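Local coordinates for protein Ika8 (Synthetic construct, PDB 6G6O) that is a computationally designed, symmetrical eight-bladed beta-propeller built from WD40-type repeats, with no known biological function, at residues L207-Q215 with Y241-V249. Numbering follows the deposited sequence.
Sequences LLRDHDGHQ and YIGTGQELV
His214 reaches across to the turn at Gly245 with its ring edge leading, and its NE2 donates to the Gly245 carbonyl O at 2.6 Å. That oxygen lies in the imidazole plane, and the C=O points almost straight at the donor (170°), although the bond is bent at the hydrogen. Over one ring face passes the aliphatic part of Glu247: its CG sits 3.8 Å from the ring centroid, a CH-pi contact, while ring and carboxylate planes are 28° apart. Trp240 meets the same histidine edge-to-face. Two side chains of the 207-211 strand, His211 and Arg209, also reach backbone oxygens of the turn. His211 sends NE2 to Ile242 O (2.8 Å, a weak, bent bond) and lays a face over Gly245 CA. Arg209, its chain bent at chi2 (-76°), brings NE to Gly243 O at 2.8 Å, also weakly, while NH1 makes a weak hydrogen bond back to Leu208 O. Gly245 N donates back to Tyr241 O, closing the turn beside the His211 ring. The outermost strand of one propeller blade, with the loop beyond it, is thus joined to the last turn of the next by side-chain N-H groups bonded to main-chain oxygens, without a salt bridge.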
loop_
_atom_site.group_PDB
_atom_site.type_symbol
_atom_site.label_atom_id
_atom_site.label_comp_id
_atom_site.label_asym_id
_atom_site.label_seq_id
_atom_site.Cartn_x
_atom_site.Cartn_y
_atom_site.Cartn_z
ATOM N N LEU A 207 -5.881 1.411 -24.556
ATOM C CA LEU A 207 -6.318 0.338 -23.678
ATOM C C LEU A 207 -5.911 -0.997 -24.288
ATOM O O LEU A 207 -6.662 -1.587 -25.071
ATOM C CB LEU A 207 -7.828 0.408 -23.458
ATOM C CG LEU A 207 -8.401 -0.499 -22.372
ATOM C CD1 LEU A 207 -7.511 -0.464 -21.145
ATOM C CD2 LEU A 207 -9.811 -0.059 -22.024
ATOM N N LEU A 208 -4.710 -1.468 -23.946
ATOM C CA LEU A 208 -4.195 -2.692 -24.547
ATOM C C LEU A 208 -4.971 -3.913 -24.068
ATOM O O LEU A 208 -5.234 -4.833 -24.850
ATOM C CB LEU A 208 -2.707 -2.834 -24.236
ATOM C CG LEU A 208 -1.835 -1.717 -24.811
ATOM C CD1 LEU A 208 -0.472 -1.695 -24.146
ATOM C CD2 LEU A 208 -1.692 -1.874 -26.315
ATOM N N ARG A 209 -5.343 -3.939 -22.791
ATOM C CA ARG A 209 -6.136 -5.022 -22.234
ATOM C C ARG A 209 -7.167 -4.445 -21.280
ATOM O O ARG A 209 -6.850 -3.573 -20.469
ATOM C CB ARG A 209 -5.261 -6.046 -21.500
ATOM C CG ARG A 209 -4.342 -6.845 -22.407
ATOM C CD ARG A 209 -5.110 -7.918 -23.158
ATOM N NE ARG A 209 -4.230 -8.724 -23.999
ATOM C CZ ARG A 209 -4.192 -8.652 -25.325
ATOM N NH1 ARG A 209 -4.989 -7.809 -25.967
ATOM N NH2 ARG A 209 -3.359 -9.423 -26.010
ATOM N N ASP A 210 -8.401 -4.935 -21.384
ATOM C CA ASP A 210 -9.489 -4.502 -20.508
ATOM C C ASP A 210 -10.265 -5.746 -20.088
ATOM O O ASP A 210 -11.057 -6.284 -20.867
ATOM C CB ASP A 210 -10.396 -3.491 -21.198
ATOM C CG ASP A 210 -11.705 -3.286 -20.460
ATOM O OD1 ASP A 210 -11.668 -2.978 -19.248
ATOM O OD2 ASP A 210 -12.772 -3.431 -21.092
ATOM N N HIS A 211 -10.033 -6.196 -18.860
ATOM C CA HIS A 211 -10.708 -7.356 -18.300
ATOM C C HIS A 211 -11.697 -6.898 -17.237
ATOM O O HIS A 211 -11.430 -5.946 -16.498
ATOM C CB HIS A 211 -9.699 -8.334 -17.691
ATOM C CG HIS A 211 -8.394 -8.395 -18.423
ATOM N ND1 HIS A 211 -8.186 -9.216 -19.511
ATOM C CD2 HIS A 211 -7.227 -7.740 -18.220
ATOM C CE1 HIS A 211 -6.948 -9.063 -19.946
ATOM N NE2 HIS A 211 -6.345 -8.173 -19.179
ATOM N N ASP A 212 -12.846 -7.572 -17.166
ATOM C CA ASP A 212 -13.839 -7.250 -16.150
ATOM C C ASP A 212 -13.527 -7.890 -14.804
ATOM O O ASP A 212 -14.147 -7.520 -13.800
ATOM C CB ASP A 212 -15.234 -7.679 -16.622
ATOM C CG ASP A 212 -16.351 -6.883 -15.960
ATOM O OD1 ASP A 212 -16.638 -7.111 -14.764
ATOM O OD2 ASP A 212 -16.938 -6.013 -16.638
ATOM N N GLY A 213 -12.584 -8.824 -14.754
ATOM C CA GLY A 213 -12.241 -9.483 -13.511
ATOM C C GLY A 213 -13.150 -10.657 -13.214
ATOM O O GLY A 213 -14.103 -10.960 -13.935
ATOM N N HIS A 214 -12.841 -11.336 -12.111
ATOM C CA HIS A 214 -13.582 -12.515 -11.685
ATOM C C HIS A 214 -14.320 -12.300 -10.370
ATOM O O HIS A 214 -14.783 -13.272 -9.765
ATOM C CB HIS A 214 -12.640 -13.714 -11.570
ATOM C CG HIS A 214 -11.748 -13.896 -12.759
ATOM N ND1 HIS A 214 -12.176 -14.497 -13.923
ATOM C CD2 HIS A 214 -10.455 -13.555 -12.964
ATOM C CE1 HIS A 214 -11.183 -14.518 -14.794
ATOM N NE2 HIS A 214 -10.128 -13.953 -14.237
ATOM N N GLN A 215 -14.444 -11.054 -9.915
ATOM C CA GLN A 215 -15.105 -10.754 -8.654
ATOM C C GLN A 215 -15.884 -9.453 -8.780
ATOM O O GLN A 215 -15.633 -8.635 -9.670
ATOM C CB GLN A 215 -14.100 -10.645 -7.497
ATOM C CG GLN A 215 -13.475 -11.965 -7.077
ATOM C CD GLN A 215 -12.068 -11.798 -6.540
ATOM O OE1 GLN A 215 -11.213 -11.188 -7.182
ATOM N NE2 GLN A 215 -11.818 -12.343 -5.355
ATOM N N TYR A 241 -3.786 -13.802 -14.699
ATOM C CA TYR A 241 -2.742 -13.229 -15.533
ATOM C C TYR A 241 -3.201 -11.912 -16.148
ATOM O O TYR A 241 -4.348 -11.781 -16.582
ATOM C CB TYR A 241 -2.347 -14.215 -16.633
ATOM C CG TYR A 241 -1.028 -13.907 -17.302
ATOM C CD1 TYR A 241 0.148 -13.841 -16.566
ATOM C CD2 TYR A 241 -0.956 -13.695 -18.673
ATOM C CE1 TYR A 241 1.356 -13.564 -17.174
ATOM C CE2 TYR A 241 0.250 -13.417 -19.290
ATOM C CZ TYR A 241 1.403 -13.353 -18.536
ATOM O OH TYR A 241 2.605 -13.078 -19.145
ATOM N N ILE A 242 -2.288 -10.940 -16.183
ATOM C CA ILE A 242 -2.603 -9.627 -16.738
ATOM C C ILE A 242 -2.837 -9.718 -18.242
ATOM O O ILE A 242 -3.704 -9.026 -18.793
ATOM C CB ILE A 242 -1.478 -8.632 -16.392
ATOM C CG1 ILE A 242 -1.761 -7.952 -15.054
ATOM C CG2 ILE A 242 -1.289 -7.601 -17.489
ATOM C CD1 ILE A 242 -0.609 -7.129 -14.527
ATOM N N GLY A 243 -2.087 -10.584 -18.925
ATOM C CA GLY A 243 -2.153 -10.624 -20.377
ATOM C C GLY A 243 -3.483 -11.124 -20.910
ATOM O O GLY A 243 -4.030 -10.558 -21.859
ATOM N N THR A 244 -4.020 -12.190 -20.316
ATOM C CA THR A 244 -5.223 -12.825 -20.833
ATOM C C THR A 244 -6.416 -12.776 -19.891
ATOM O O THR A 244 -7.535 -13.063 -20.332
ATOM C CB THR A 244 -4.943 -14.295 -21.184
ATOM O OG1 THR A 244 -4.036 -14.851 -20.226
ATOM C CG2 THR A 244 -4.338 -14.400 -22.574
ATOM N N GLY A 245 -6.223 -12.423 -18.624
ATOM C CA GLY A 245 -7.302 -12.471 -17.666
ATOM C C GLY A 245 -7.621 -13.852 -17.141
ATOM O O GLY A 245 -8.504 -13.981 -16.284
ATOM N N GLN A 246 -6.938 -14.885 -17.623
ATOM C CA GLN A 246 -7.197 -16.241 -17.162
ATOM C C GLN A 246 -6.659 -16.435 -15.751
ATOM O O GLN A 246 -5.591 -15.927 -15.399
ATOM C CB GLN A 246 -6.557 -17.252 -18.112
ATOM C CG GLN A 246 -5.041 -17.140 -18.198
ATOM C CD GLN A 246 -4.418 -18.223 -19.054
ATOM O OE1 GLN A 246 -4.989 -18.641 -20.061
ATOM N NE2 GLN A 246 -3.239 -18.684 -18.656
ATOM N N GLU A 247 -7.408 -17.175 -14.939
ATOM C CA GLU A 247 -6.959 -17.478 -13.588
ATOM C C GLU A 247 -5.765 -18.422 -13.631
ATOM O O GLU A 247 -5.686 -19.315 -14.479
ATOM C CB GLU A 247 -8.097 -18.091 -12.773
ATOM C CG GLU A 247 -9.179 -17.095 -12.391
ATOM C CD GLU A 247 -10.022 -17.562 -11.223
ATOM O OE1 GLU A 247 -11.181 -17.969 -11.449
ATOM O OE2 GLU A 247 -9.524 -17.523 -10.078
ATOM N N LEU A 248 -4.823 -18.215 -12.711
ATOM C CA LEU A 248 -3.585 -18.981 -12.701
ATOM C C LEU A 248 -3.541 -20.056 -11.624
ATOM O O LEU A 248 -2.742 -20.991 -11.742
ATOM C CB LEU A 248 -2.384 -18.045 -12.525
ATOM C CG LEU A 248 -2.019 -17.191 -13.741
ATOM C CD1 LEU A 248 -0.775 -16.368 -13.459
ATOM C CD2 LEU A 248 -1.820 -18.064 -14.971
ATOM N N VAL A 249 -4.368 -19.949 -10.584
ATOM C CA VAL A 249 -4.420 -20.958 -9.534
ATOM C C VAL A 249 -5.724 -20.774 -8.775
ATOM O O VAL A 249 -6.279 -19.672 -8.724
ATOM C CB VAL A 249 -3.187 -20.868 -8.598
ATOM C CG1 VAL A 249 -3.276 -19.645 -7.699
ATOM C CG2 VAL A 249 -3.043 -22.139 -7.777
#